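Local atomic coordinates of hypothetical fimbrial assembly protein (PDB entry 3R4R), a protein that is a putative component of the fimbrium tip, part of cell-surface filaments that mediate adhesion and biofilm formation. Residues Met16-Leu21 against Leu83-Val88; Leu42-Cys47 against Val103-Asn108; Val143-Ser148 against Ile166-Lys171; Ser200-Ile205 against Asn213-Asp218; Lys263-Arg268 against Val285-Val290. One frame throughout, in Å; residues are numbered along the deposited sequence.

Interaction 1 of 5, residues Met16-Leu21 against Leu83-Val88; sequences MSLVLL and LQLEGV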
# COMPACT_ATOMS: atom_id res chain seq x y z
N MSE A 16 -5.97 1.84 -24.62
CA MSE A 16 -4.66 1.81 -23.96
C MSE A 16 -4.34 0.45 -23.40
O MSE A 16 -5.18 -0.19 -22.77
CB MSE A 16 -4.62 2.83 -22.80
CG MSE A 16 -4.65 4.30 -23.26
SE MSE A 16 -4.71 5.67 -21.83
CE MSE A 16 -3.17 5.07 -20.76
N SER A 17 -3.08 0.01 -23.62
CA SER A 17 -2.52 -1.20 -23.02
C SER A 17 -1.83 -0.79 -21.73
O SER A 17 -0.95 0.07 -21.75
CB SER A 17 -1.58 -1.91 -23.99
OG SER A 17 -2.24 -2.32 -25.18
N LEU A 18 -2.28 -1.35 -20.59
CA LEU A 18 -1.81 -0.99 -19.25
C LEU A 18 -1.09 -2.15 -18.57
O LEU A 18 -1.61 -3.27 -18.56
CB LEU A 18 -3.05 -0.58 -18.43
CG LEU A 18 -2.91 0.58 -17.43
CD1 LEU A 18 -2.92 1.92 -18.15
CD2 LEU A 18 -4.09 0.60 -16.47
N VAL A 19 0.10 -1.90 -17.99
CA VAL A 19 0.86 -2.93 -17.27
C VAL A 19 1.02 -2.48 -15.80
O VAL A 19 1.63 -1.44 -15.56
CB VAL A 19 2.22 -3.25 -17.94
CG1 VAL A 19 3.07 -4.19 -17.08
CG2 VAL A 19 2.03 -3.83 -19.33
N LEU A 20 0.46 -3.26 -14.84
CA LEU A 20 0.52 -2.94 -13.41
C LEU A 20 1.57 -3.81 -12.73
O LEU A 20 1.37 -5.03 -12.60
CB LEU A 20 -0.85 -3.12 -12.70
CG LEU A 20 -2.13 -2.57 -13.35
CD1 LEU A 20 -3.35 -2.98 -12.55
CD2 LEU A 20 -2.09 -1.06 -13.56
N LEU A 21 2.69 -3.20 -12.31
CA LEU A 21 3.79 -3.92 -11.66
C LEU A 21 3.73 -3.69 -10.17
O LEU A 21 3.77 -2.56 -9.69
CB LEU A 21 5.16 -3.53 -12.23
CG LEU A 21 5.44 -3.92 -13.67
CD1 LEU A 21 6.75 -3.34 -14.15
CD2 LEU A 21 5.47 -5.42 -13.85
N LEU A 83 -3.83 -4.95 -18.47
CA LEU A 83 -5.19 -4.43 -18.62
C LEU A 83 -5.36 -3.64 -19.88
O LEU A 83 -4.41 -3.01 -20.35
CB LEU A 83 -5.59 -3.52 -17.44
CG LEU A 83 -5.76 -4.14 -16.07
CD1 LEU A 83 -6.09 -3.07 -15.07
CD2 LEU A 83 -6.88 -5.15 -16.08
N GLN A 84 -6.59 -3.62 -20.39
CA GLN A 84 -7.00 -2.84 -21.54
C GLN A 84 -8.00 -1.77 -21.12
O GLN A 84 -8.97 -2.06 -20.43
CB GLN A 84 -7.61 -3.73 -22.62
CG GLN A 84 -6.60 -4.33 -23.60
CD GLN A 84 -6.28 -3.39 -24.74
OE1 GLN A 84 -5.15 -2.90 -24.88
NE2 GLN A 84 -7.26 -3.13 -25.61
N LEU A 85 -7.69 -0.52 -21.47
CA LEU A 85 -8.56 0.66 -21.36
C LEU A 85 -9.21 0.89 -22.69
O LEU A 85 -8.53 1.42 -23.56
CB LEU A 85 -7.81 1.94 -20.88
CG LEU A 85 -7.36 2.12 -19.46
CD1 LEU A 85 -6.50 1.00 -19.00
CD2 LEU A 85 -6.55 3.35 -19.34
N GLU A 86 -10.45 0.43 -22.90
CA GLU A 86 -11.18 0.66 -24.15
C GLU A 86 -11.95 1.97 -24.09
O GLU A 86 -12.49 2.33 -23.05
CB GLU A 86 -12.17 -0.48 -24.49
CG GLU A 86 -11.62 -1.89 -24.61
CD GLU A 86 -11.50 -2.70 -23.33
OE1 GLU A 86 -11.61 -2.12 -22.23
OE2 GLU A 86 -11.35 -3.94 -23.44
N GLY A 87 -12.01 2.64 -25.24
CA GLY A 87 -12.79 3.85 -25.45
C GLY A 87 -12.44 5.09 -24.65
O GLY A 87 -13.34 5.73 -24.10
N VAL A 88 -11.15 5.45 -24.61
CA VAL A 88 -10.72 6.70 -23.98
C VAL A 88 -11.00 7.80 -25.02
O VAL A 88 -10.44 7.75 -26.12
CB VAL A 88 -9.26 6.66 -23.47
CG1 VAL A 88 -8.86 7.99 -22.83
CG2 VAL A 88 -9.07 5.50 -22.49
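Leu85 lies between Met16 and Leu18 on the buried face of an antiparallel strand pair. Its two methyls divide the work. CD1 meets Leu18 CD2 at 3.5 Å, and CD2 reaches the selenium of Met16, a selenomethionine, at 3.9 Å. The Met16 chain runs straight to its selenium and then bends (chi3 53°), which brings CE back to within contact of the same Leu85 methyl. Further along, Leu20 CD1 touches Leu83 CD1 at 3.7 Å. Val49 and Val51 of strand 46-52 lie against Leu85 from outside the pair.

The backbones are joined by two hydrogen-bonded pairs, Met16 with Leu85 and Leu18 with Leu83. Between them, Ser17 and Gln84 face the other side of the sheet. The bend of Gln84 at chi2 (-85°) brings its amide oxygen back to the serine. Ser17 OG donates to Gln84 OE1 at 3.0 Å, almost in line with the C=O. With an alanine in place of Ser17 the donor is gone, and the Gln84 amide would probably be freer to turn. The segment 16-21 belongs to the inferred propeptide. The chemistry is thus two-sided: aliphatic packing toward the core, and one side-chain hydrogen bond on the more exposed face.

Interaction 2 of 5, residues Leu42-Cys47 against Val103-Asn108; sequences LTIQNC and VANANN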
# COMPACT_ATOMS: atom_id res chain seq x y z
N LEU A 42 0.95 -9.63 -3.21
CA LEU A 42 1.14 -9.11 -4.56
C LEU A 42 -0.15 -9.16 -5.35
O LEU A 42 -0.20 -8.63 -6.46
CB LEU A 42 2.22 -9.91 -5.32
CG LEU A 42 3.67 -9.76 -4.88
CD1 LEU A 42 4.55 -10.89 -5.45
CD2 LEU A 42 4.23 -8.39 -5.25
N THR A 43 -1.19 -9.82 -4.81
CA THR A 43 -2.48 -10.02 -5.48
C THR A 43 -3.27 -8.75 -5.57
O THR A 43 -3.37 -7.98 -4.61
CB THR A 43 -3.31 -11.10 -4.76
OG1 THR A 43 -2.59 -12.31 -4.81
CG2 THR A 43 -4.68 -11.36 -5.39
N ILE A 44 -3.88 -8.56 -6.74
CA ILE A 44 -4.82 -7.51 -7.06
C ILE A 44 -6.12 -8.23 -7.44
O ILE A 44 -6.12 -9.00 -8.40
CB ILE A 44 -4.29 -6.54 -8.13
CG1 ILE A 44 -3.02 -5.85 -7.66
CG2 ILE A 44 -5.38 -5.50 -8.53
CD1 ILE A 44 -2.33 -5.04 -8.73
N GLN A 45 -7.19 -8.00 -6.66
CA GLN A 45 -8.49 -8.62 -6.89
C GLN A 45 -9.40 -7.68 -7.66
O GLN A 45 -10.31 -8.15 -8.33
CB GLN A 45 -9.15 -9.03 -5.56
CG GLN A 45 -8.38 -10.09 -4.79
CD GLN A 45 -9.16 -10.62 -3.61
OE1 GLN A 45 -10.28 -11.10 -3.74
NE2 GLN A 45 -8.53 -10.64 -2.46
N ASN A 46 -9.13 -6.38 -7.60
CA ASN A 46 -9.90 -5.31 -8.25
C ASN A 46 -9.09 -4.02 -8.29
O ASN A 46 -8.17 -3.85 -7.50
CB ASN A 46 -11.23 -5.09 -7.51
CG ASN A 46 -11.10 -4.60 -6.08
OD1 ASN A 46 -10.70 -3.47 -5.81
ND2 ASN A 46 -11.54 -5.41 -5.14
N CYS A 47 -9.41 -3.10 -9.19
CA CYS A 47 -8.74 -1.81 -9.26
C CYS A 47 -9.64 -0.78 -9.92
O CYS A 47 -10.60 -1.11 -10.61
CB CYS A 47 -7.39 -1.89 -9.98
SG CYS A 47 -7.48 -2.34 -11.74
N VAL A 103 -5.75 2.70 -8.43
CA VAL A 103 -5.99 2.38 -7.02
C VAL A 103 -6.44 0.92 -6.99
O VAL A 103 -7.51 0.60 -7.52
CB VAL A 103 -6.96 3.32 -6.25
CG1 VAL A 103 -7.08 2.89 -4.78
CG2 VAL A 103 -6.53 4.77 -6.36
N ALA A 104 -5.61 0.02 -6.44
CA ALA A 104 -5.91 -1.40 -6.42
C ALA A 104 -6.48 -1.84 -5.07
O ALA A 104 -6.04 -1.37 -4.03
CB ALA A 104 -4.66 -2.20 -6.73
N ASN A 105 -7.48 -2.76 -5.11
CA ASN A 105 -8.16 -3.49 -4.03
C ASN A 105 -8.95 -2.59 -3.08
O ASN A 105 -9.14 -2.97 -1.91
CB ASN A 105 -7.16 -4.31 -3.20
CG ASN A 105 -6.50 -5.43 -3.95
OD1 ASN A 105 -7.08 -6.06 -4.84
ND2 ASN A 105 -5.35 -5.79 -3.51
N ALA A 106 -9.53 -1.49 -3.59
CA ALA A 106 -10.33 -0.53 -2.80
C ALA A 106 -11.77 -0.39 -3.35
O ALA A 106 -12.60 0.29 -2.73
CB ALA A 106 -9.65 0.82 -2.78
N ASN A 107 -12.10 -1.07 -4.46
CA ASN A 107 -13.44 -1.05 -5.04
C ASN A 107 -14.48 -1.69 -4.13
O ASN A 107 -14.14 -2.46 -3.24
CB ASN A 107 -13.49 -1.79 -6.42
CG ASN A 107 -12.67 -1.25 -7.56
OD1 ASN A 107 -12.01 -0.22 -7.46
ND2 ASN A 107 -12.71 -1.95 -8.70
N ASN A 108 -15.75 -1.35 -4.37
CA ASN A 108 -16.92 -1.94 -3.76
C ASN A 108 -17.34 -3.12 -4.66
O ASN A 108 -16.64 -3.39 -5.64
CB ASN A 108 -18.03 -0.87 -3.57
CG ASN A 108 -17.72 0.32 -2.71
OD1 ASN A 108 -18.13 1.45 -3.03
ND2 ASN A 108 -17.05 0.13 -1.59
O HOH W 1 -12.25 -4.25 -2.41
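Asn105 uses both ends of its amide to hold the backbone of Thr43-Gln45. Its OD1 accepts from Gln45 N at 2.7 Å, in the carbonyl plane and nearly straight (167°). Its ND2 donates to Thr43 O at 3.2 Å, with that oxygen in the plane of the amide. ND2 also bonds Leu142 O, so the orientation of this buried amide is well fixed. The backbone of Asn105 takes part too: its N donates to Asn46 O at 2.7 Å. Asn105 has a positive phi, and here the chain turns off the end of strand 96-104.

Asn46 answers from the other segment. Its CG sits between the backbone N and the carbonyl carbon (chi1 64°), which turns the amide toward the bend at Asn105-Asn107. OD1 accepts from Asn107 N at 3.1 Å, with the donor above the carbonyl plane. ND2 donates to a water that in turn donates to Asn107 O.

Asn107 runs past Asn46 in the opposite direction, the two amide planes only 18° apart. Its ND2 reaches Cys47 O at 3.0 Å, well above the plane of that carbonyl. Tyr65 of strand 58-65 packs against both Asn46 and Asn107.

Ile44 CG2 rests on Ala104 CB at 3.8 Å and adds an apolar patch. Cys47 and Ala104 form an antiparallel non-hydrogen-bonded pair. Asparagine side chains thus continue the antiparallel pairing of strands 46-52 and 96-104 past its end, in a protein of the transthyretin-like beta fold.

Interaction 3 of 5, residues Val143-Ser148 against Ile166-Lys171; sequences VKIGKS and IQLSAK. With EDO (1,2-ethanediol), chain E; EDO (1,2-ethanediol), chain I.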
# COMPACT_ATOMS: atom_id res chain seq x y z
N VAL A 143 -4.32 -2.62 -0.32
CA VAL A 143 -4.45 -1.54 -1.28
C VAL A 143 -3.05 -1.13 -1.77
O VAL A 143 -2.12 -0.95 -0.97
CB VAL A 143 -5.24 -0.33 -0.69
CG1 VAL A 143 -5.26 0.86 -1.65
CG2 VAL A 143 -6.67 -0.73 -0.33
N LYS A 144 -2.95 -0.97 -3.12
CA LYS A 144 -1.76 -0.52 -3.84
C LYS A 144 -2.14 0.68 -4.71
O LYS A 144 -3.29 0.77 -5.16
CB LYS A 144 -1.12 -1.63 -4.69
CG LYS A 144 -0.71 -2.90 -3.95
CD LYS A 144 -1.54 -4.08 -4.44
CE LYS A 144 -1.14 -5.42 -3.83
NZ LYS A 144 -1.45 -5.52 -2.38
N ILE A 145 -1.23 1.64 -4.89
CA ILE A 145 -1.52 2.83 -5.70
C ILE A 145 -0.29 3.17 -6.58
O ILE A 145 0.84 2.94 -6.19
CB ILE A 145 -1.97 4.07 -4.83
CG1 ILE A 145 -0.84 4.53 -3.85
CG2 ILE A 145 -3.30 3.82 -4.06
CD1 ILE A 145 -1.12 5.87 -3.17
N GLY A 146 -0.54 3.72 -7.77
CA GLY A 146 0.51 4.11 -8.70
C GLY A 146 0.06 5.18 -9.68
O GLY A 146 -1.14 5.31 -9.92
N LYS A 147 1.01 5.94 -10.25
CA LYS A 147 0.71 6.98 -11.25
C LYS A 147 1.81 7.04 -12.33
O LYS A 147 3.00 6.97 -12.02
CB LYS A 147 0.56 8.37 -10.59
CG LYS A 147 -0.15 9.40 -11.47
CD LYS A 147 -0.33 10.79 -10.81
CE LYS A 147 0.88 11.70 -10.77
NZ LYS A 147 2.03 11.15 -10.00
N SER A 148 1.39 7.17 -13.61
CA SER A 148 2.32 7.27 -14.75
C SER A 148 1.82 8.28 -15.78
O SER A 148 0.62 8.41 -16.01
CB SER A 148 2.53 5.91 -15.42
OG SER A 148 3.12 4.99 -14.53
N ILE A 166 2.75 0.84 -5.56
CA ILE A 166 3.36 0.65 -4.24
C ILE A 166 2.28 0.16 -3.30
O ILE A 166 1.10 0.46 -3.49
CB ILE A 166 4.09 1.90 -3.64
CG1 ILE A 166 3.08 3.06 -3.30
CG2 ILE A 166 5.24 2.35 -4.52
CD1 ILE A 166 3.53 4.03 -2.25
N GLN A 167 2.71 -0.50 -2.25
CA GLN A 167 1.93 -0.97 -1.12
C GLN A 167 1.60 0.25 -0.26
O GLN A 167 2.52 0.95 0.16
CB GLN A 167 2.83 -2.01 -0.42
CG GLN A 167 2.14 -3.23 0.12
CD GLN A 167 1.59 -4.14 -0.90
OE1 GLN A 167 0.38 -4.31 -0.98
NE2 GLN A 167 2.47 -4.81 -1.64
N LEU A 168 0.31 0.58 -0.07
CA LEU A 168 -0.11 1.75 0.70
C LEU A 168 0.04 1.50 2.22
O LEU A 168 0.10 2.44 3.00
CB LEU A 168 -1.57 2.12 0.35
CG LEU A 168 -2.13 3.45 0.85
CD1 LEU A 168 -1.25 4.62 0.40
CD2 LEU A 168 -3.52 3.62 0.39
N SER A 169 0.16 0.26 2.62
CA SER A 169 0.38 -0.13 4.00
C SER A 169 1.82 -0.52 4.24
O SER A 169 2.57 -0.78 3.28
CB SER A 169 -0.53 -1.29 4.38
OG SER A 169 -0.23 -2.45 3.62
N ALA A 170 2.21 -0.55 5.51
CA ALA A 170 3.47 -1.10 5.98
C ALA A 170 3.24 -2.51 6.52
O ALA A 170 2.17 -2.77 7.07
CB ALA A 170 4.07 -0.20 7.04
N LYS A 171 4.20 -3.43 6.31
CA LYS A 171 4.13 -4.80 6.80
C LYS A 171 5.03 -4.93 8.03
O LYS A 171 6.20 -4.54 7.99
CB LYS A 171 4.52 -5.79 5.68
CG LYS A 171 4.53 -7.28 6.08
CD LYS A 171 5.04 -8.15 4.92
CE LYS A 171 5.14 -9.61 5.28
NZ LYS A 171 5.62 -10.42 4.12
C1 EDO E . 4.82 -3.54 2.30
O1 EDO E . 3.51 -4.00 2.70
C2 EDO E . 5.60 -4.71 1.70
O2 EDO E . 6.66 -4.23 0.86
C1 EDO I . 2.83 13.69 -7.77
O1 EDO I . 1.87 12.64 -7.65
C2 EDO I . 2.40 14.68 -8.84
O2 EDO I . 3.38 15.72 -8.96
O HOH W 2 -0.74 -2.39 0.82
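Lys144 and Gln167 lie side by side and point the same way from an antiparallel non-hydrogen-bonded pair. Lys144 NZ donates to Gln167 OE1 at 2.6 Å, in the carbonyl plane and on a lone pair. The lysine bends at chi2 and again at chi4 (68°) to bring its ammonium there. Backbone bonds hold the strands on both sides of this pair: Ile145 and Ile166 bond each other in both directions, and Leu168 N donates to Val143 O at 3.0 Å.

Leu168, just past the paired residues, spreads its two methyls. CD2 meets Val143 CG1 and CD1 meets Ile145 CD1, both at 3.8 Å.

A water bridges the two segments. It donates to Val143 O at 2.7 Å and to Gln167 OE1, and accepts from Ser169 OG. Gln167 OE1 therefore has two donors. In the next shell, Lys144 NZ also bonds the carbonyls of Leu142 and Glu41.

This is one end of the hairpin formed by strands 144-152 and 161-179. Strand 96-104 pairs with the far edge of 144-152, and Tyr232 of strand 228-232 covers Val143 and Leu168. Beyond Leu168, residues 169-171 pair with strand 228-232 and, in parallel, with residues 264-267, which lead into strand 266-273.

Interaction 4 of 5, residues Ser200-Ile205 against Asn213-Asp218; sequences SSKITI and NGAFSD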
# COMPACT_ATOMS: atom_id res chain seq x y z
N SER A 200 -7.11 4.42 8.31
CA SER A 200 -7.43 5.46 7.31
C SER A 200 -6.18 5.94 6.53
O SER A 200 -5.06 5.94 7.06
CB SER A 200 -8.09 6.66 7.97
OG SER A 200 -9.40 6.30 8.37
N SER A 201 -6.37 6.32 5.24
CA SER A 201 -5.25 6.78 4.42
C SER A 201 -5.67 7.63 3.26
O SER A 201 -6.81 7.52 2.77
CB SER A 201 -4.46 5.59 3.86
OG SER A 201 -3.29 6.00 3.16
N LYS A 202 -4.72 8.48 2.80
CA LYS A 202 -4.77 9.27 1.57
C LYS A 202 -4.32 8.33 0.43
O LYS A 202 -3.61 7.36 0.69
CB LYS A 202 -3.92 10.54 1.72
CG LYS A 202 -4.45 11.56 2.73
CD LYS A 202 -5.64 12.42 2.19
CE LYS A 202 -6.19 13.40 3.20
NZ LYS A 202 -5.17 14.39 3.67
N ILE A 203 -4.74 8.58 -0.81
CA ILE A 203 -4.46 7.66 -1.93
C ILE A 203 -3.61 8.30 -3.05
O ILE A 203 -3.57 7.76 -4.16
CB ILE A 203 -5.82 7.18 -2.56
CG1 ILE A 203 -6.71 8.39 -3.01
CG2 ILE A 203 -6.57 6.23 -1.60
CD1 ILE A 203 -7.87 8.07 -3.91
N THR A 204 -2.95 9.44 -2.78
CA THR A 204 -2.17 10.14 -3.80
C THR A 204 -0.71 10.32 -3.36
O THR A 204 0.01 11.17 -3.92
CB THR A 204 -2.82 11.51 -4.08
OG1 THR A 204 -2.91 12.30 -2.88
CG2 THR A 204 -4.13 11.42 -4.83
N ILE A 205 -0.28 9.53 -2.36
CA ILE A 205 1.02 9.58 -1.71
C ILE A 205 1.84 8.38 -2.19
O ILE A 205 1.41 7.24 -2.05
CB ILE A 205 0.85 9.66 -0.16
CG1 ILE A 205 -0.17 8.60 0.34
CG2 ILE A 205 0.34 11.09 0.19
CD1 ILE A 205 -0.30 8.45 1.77
N ASN A 213 1.08 10.14 4.91
CA ASN A 213 -0.34 10.02 5.28
C ASN A 213 -0.73 10.80 6.61
O ASN A 213 -0.35 10.45 7.73
CB ASN A 213 -0.72 8.56 5.44
CG ASN A 213 -2.19 8.34 5.60
OD1 ASN A 213 -3.00 9.10 5.09
ND2 ASN A 213 -2.58 7.25 6.25
N GLY A 214 -1.58 11.81 6.41
CA GLY A 214 -2.16 12.66 7.45
C GLY A 214 -3.47 12.12 8.02
O GLY A 214 -3.88 12.54 9.11
N ALA A 215 -4.12 11.16 7.29
CA ALA A 215 -5.37 10.51 7.72
C ALA A 215 -5.11 9.47 8.81
O ALA A 215 -4.08 8.77 8.78
CB ALA A 215 -6.04 9.86 6.53
N PHE A 216 -6.02 9.39 9.81
CA PHE A 216 -5.91 8.42 10.90
C PHE A 216 -7.28 8.04 11.48
O PHE A 216 -8.13 8.91 11.71
CB PHE A 216 -4.99 8.94 12.05
CG PHE A 216 -4.71 7.89 13.12
CD1 PHE A 216 -3.63 7.01 12.99
CD2 PHE A 216 -5.54 7.76 14.24
CE1 PHE A 216 -3.39 6.02 13.96
CE2 PHE A 216 -5.31 6.74 15.18
CZ PHE A 216 -4.23 5.89 15.04
N SER A 217 -7.45 6.73 11.75
CA SER A 217 -8.57 6.10 12.48
C SER A 217 -8.06 4.79 13.06
O SER A 217 -7.16 4.18 12.50
CB SER A 217 -9.82 5.91 11.63
OG SER A 217 -9.71 4.88 10.67
N ASP A 218 -8.59 4.38 14.22
CA ASP A 218 -8.15 3.17 14.93
C ASP A 218 -8.43 1.86 14.14
O ASP A 218 -9.57 1.61 13.72
CB ASP A 218 -8.85 3.06 16.30
CG ASP A 218 -8.41 4.09 17.33
OD1 ASP A 218 -7.18 4.23 17.57
OD2 ASP A 218 -9.30 4.66 18.02
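An Asx turn at Asn213 begins the segment that runs back, antiparallel, beside the end of strand 191-202. Asn213 OD1 accepts from Ala215 N, two residues on, at 3.2 Å. It also accepts from Lys202 N across the contact at 2.9 Å. The two donors come from opposite faces of the amide plane. The other end of the amide donates: Asn213 ND2 reaches Ser200 O at 2.9 Å, on a lone pair, with the oxygen in the amide plane. The chi1 of -171° carries the amide across the backbone of Ser200-Lys202.

Further on, the hydroxyls of Ser200 and Ser217 share a hydrogen bond, OG to OG 2.7 Å. Between these polar links, Ala215 CB sits over the Ser201 backbone, 3.8 Å from Ser201 N. Ile205 CD1 touches Asn213 CB at 3.7 Å. Asn198 bonds the backbone of Ser200, Ala215 and Ser217, and so ties the same two segments together.

A leucine at Asn213 would keep bulk but lose the amide, and would probably leave Lys202 N and Ser200 O without these partners and the turn less fixed. One side chain thus does by donor and acceptor much of what paired backbones do in a regular sheet.

Interaction 5 of 5, residues Lys263-Arg268 against Val285-Val290; sequences KGNYYR and VEDKEV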
# COMPACT_ATOMS: atom_id res chain seq x y z
N LYS A 263 4.80 3.30 4.34
CA LYS A 263 4.11 2.52 3.31
C LYS A 263 5.11 1.92 2.31
O LYS A 263 6.06 2.60 1.88
CB LYS A 263 3.11 3.41 2.56
CG LYS A 263 3.77 4.53 1.75
CD LYS A 263 2.75 5.53 1.24
CE LYS A 263 3.40 6.77 0.69
NZ LYS A 263 4.24 7.52 1.69
N GLY A 264 4.86 0.67 1.93
CA GLY A 264 5.69 -0.02 0.96
C GLY A 264 6.95 -0.58 1.54
O GLY A 264 7.88 -0.88 0.78
N ASN A 265 7.00 -0.74 2.87
CA ASN A 265 8.16 -1.30 3.56
C ASN A 265 7.76 -2.50 4.44
O ASN A 265 6.61 -2.61 4.85
CB ASN A 265 8.86 -0.24 4.41
CG ASN A 265 9.56 0.85 3.63
OD1 ASN A 265 10.69 0.69 3.17
ND2 ASN A 265 8.92 1.99 3.52
N TYR A 266 8.71 -3.41 4.69
CA TYR A 266 8.55 -4.61 5.52
C TYR A 266 9.52 -4.50 6.70
O TYR A 266 10.70 -4.25 6.52
CB TYR A 266 8.74 -5.90 4.69
CG TYR A 266 8.91 -7.24 5.40
CD1 TYR A 266 8.22 -7.52 6.58
CD2 TYR A 266 9.64 -8.27 4.81
CE1 TYR A 266 8.35 -8.76 7.21
CE2 TYR A 266 9.75 -9.52 5.43
CZ TYR A 266 9.11 -9.76 6.63
OH TYR A 266 9.27 -11.01 7.21
N TYR A 267 8.97 -4.61 7.91
CA TYR A 267 9.68 -4.46 9.16
C TYR A 267 9.62 -5.71 10.02
O TYR A 267 8.64 -6.46 9.95
CB TYR A 267 9.09 -3.29 9.96
CG TYR A 267 9.13 -1.97 9.23
CD1 TYR A 267 10.29 -1.19 9.21
CD2 TYR A 267 8.00 -1.47 8.57
CE1 TYR A 267 10.34 0.02 8.52
CE2 TYR A 267 8.04 -0.25 7.88
CZ TYR A 267 9.21 0.49 7.87
OH TYR A 267 9.28 1.69 7.20
N ARG A 268 10.66 -5.93 10.83
CA ARG A 268 10.72 -7.00 11.82
C ARG A 268 11.07 -6.41 13.20
O ARG A 268 12.04 -5.66 13.32
CB ARG A 268 11.72 -8.12 11.45
CG ARG A 268 11.42 -8.89 10.15
CD ARG A 268 12.26 -10.14 10.11
NE ARG A 268 12.28 -10.80 8.80
CZ ARG A 268 13.35 -10.92 8.03
NH1 ARG A 268 14.54 -10.47 8.44
NH2 ARG A 268 13.27 -11.54 6.86
N VAL A 285 13.65 -4.60 6.46
CA VAL A 285 14.09 -5.81 5.76
C VAL A 285 14.62 -5.51 4.33
O VAL A 285 15.71 -5.97 4.01
CB VAL A 285 12.94 -6.87 5.70
CG1 VAL A 285 13.43 -8.17 5.05
CG2 VAL A 285 12.43 -7.16 7.10
N GLU A 286 13.85 -4.82 3.48
CA GLU A 286 14.32 -4.59 2.11
C GLU A 286 15.56 -3.68 2.08
O GLU A 286 16.42 -3.89 1.23
CB GLU A 286 13.23 -4.01 1.18
CG GLU A 286 12.43 -2.82 1.69
CD GLU A 286 11.26 -3.17 2.59
OE1 GLU A 286 10.20 -3.56 2.04
OE2 GLU A 286 11.39 -3.06 3.83
N ASP A 287 15.68 -2.72 3.01
CA ASP A 287 16.83 -1.82 3.02
C ASP A 287 18.04 -2.42 3.71
O ASP A 287 19.15 -1.91 3.50
CB ASP A 287 16.46 -0.51 3.73
CG ASP A 287 15.41 0.30 3.01
OD1 ASP A 287 15.38 0.27 1.76
OD2 ASP A 287 14.67 1.04 3.70
N LYS A 288 17.84 -3.49 4.50
CA LYS A 288 18.85 -4.18 5.32
C LYS A 288 19.49 -3.14 6.27
O LYS A 288 20.69 -2.86 6.22
CB LYS A 288 19.90 -4.96 4.48
CG LYS A 288 19.30 -6.20 3.81
CD LYS A 288 20.33 -7.11 3.15
CE LYS A 288 19.68 -8.39 2.67
NZ LYS A 288 20.66 -9.34 2.09
N GLU A 289 18.63 -2.57 7.12
CA GLU A 289 18.96 -1.59 8.15
C GLU A 289 18.22 -1.92 9.44
O GLU A 289 17.10 -2.44 9.41
CB GLU A 289 18.62 -0.16 7.69
CG GLU A 289 19.41 0.31 6.48
CD GLU A 289 19.15 1.74 6.06
OE1 GLU A 289 18.53 2.50 6.85
OE2 GLU A 289 19.62 2.12 4.97
N VAL A 290 18.85 -1.61 10.57
CA VAL A 290 18.34 -1.86 11.92
C VAL A 290 18.41 -0.57 12.75
O VAL A 290 19.33 0.22 12.58
CB VAL A 290 19.18 -3.01 12.54
CG1 VAL A 290 19.44 -2.84 14.04
CG2 VAL A 290 18.56 -4.37 12.22
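Tyr266 N is gripped by the carboxylate of Glu286. The main bond goes to Glu286 OE2, 2.8 Å and nearly straight (169°), on the syn lone pair. Glu286 OE1 adds a weak second bond at 3.0 Å. The glutamate gets there by a folded path: CG lies between its backbone N and carbonyl carbon (chi1 48°), and the chain bends again at chi2. The carboxylate stands almost square to the Asn265 amide (82° between planes). That amide turns its own polar end elsewhere, with ND2 bonded to the carbonyls of Thr208 and Ile262.

A backbone-to-backbone bond runs the opposite way, from Val285 N to Tyr266 O at 3.0 Å. It lies where strand 278-284 gives way to a turn. Strands 266-273, 278-284 and 289-291 form an antiparallel meander; the C-terminal family domain to which segment 263-268 belongs is of the transthyretin clan. A G1 bulge at Lys288 and Glu289, both facing Asn284, leads into the last strand.

Val285 has the most surface buried here, and its methyls meet two flat groups. CG2 lies over the face of the Tyr266 ring, 3.9 Å from the centroid, a CH-pi contact. The same methyl sits over the centre of the Arg268 guanidinium and touches Arg268 CG at 3.6 Å. CG1 comes within 3.8 Å of Arg268 NH2. Arg268, extended from CG to NE, crosses the valine at about a right angle, and its NE makes a weak bond to Tyr266 OH. That hydroxyl also bonds Glu173, and Lys171 makes a cation-pi contact with the ring.

Overall arrangement
From the N terminus, interaction 1 joins strand 12-21 to strand 78-90, closing a long loop. Interaction 2 opens inside that loop and closes after it, so the two cross. They touch where Leu83 meets Cys47. Interaction 3 follows and closes the hairpin of strands 144-152 and 161-179. It borders interaction 2, because strands 96-104 and 144-152 are neighbours. Interaction 4 closes a short loop after strand 191-202 and packs on interaction 3 through Ile145 and Leu168. Interaction 5, the last, closes the loop through strand 278-284. Its strand 266-273 runs beside 161-179, so this long strand links the N-terminal strands to the C-terminal ones. Interactions 1 and 5 lie on opposite sides of the centre of the chain.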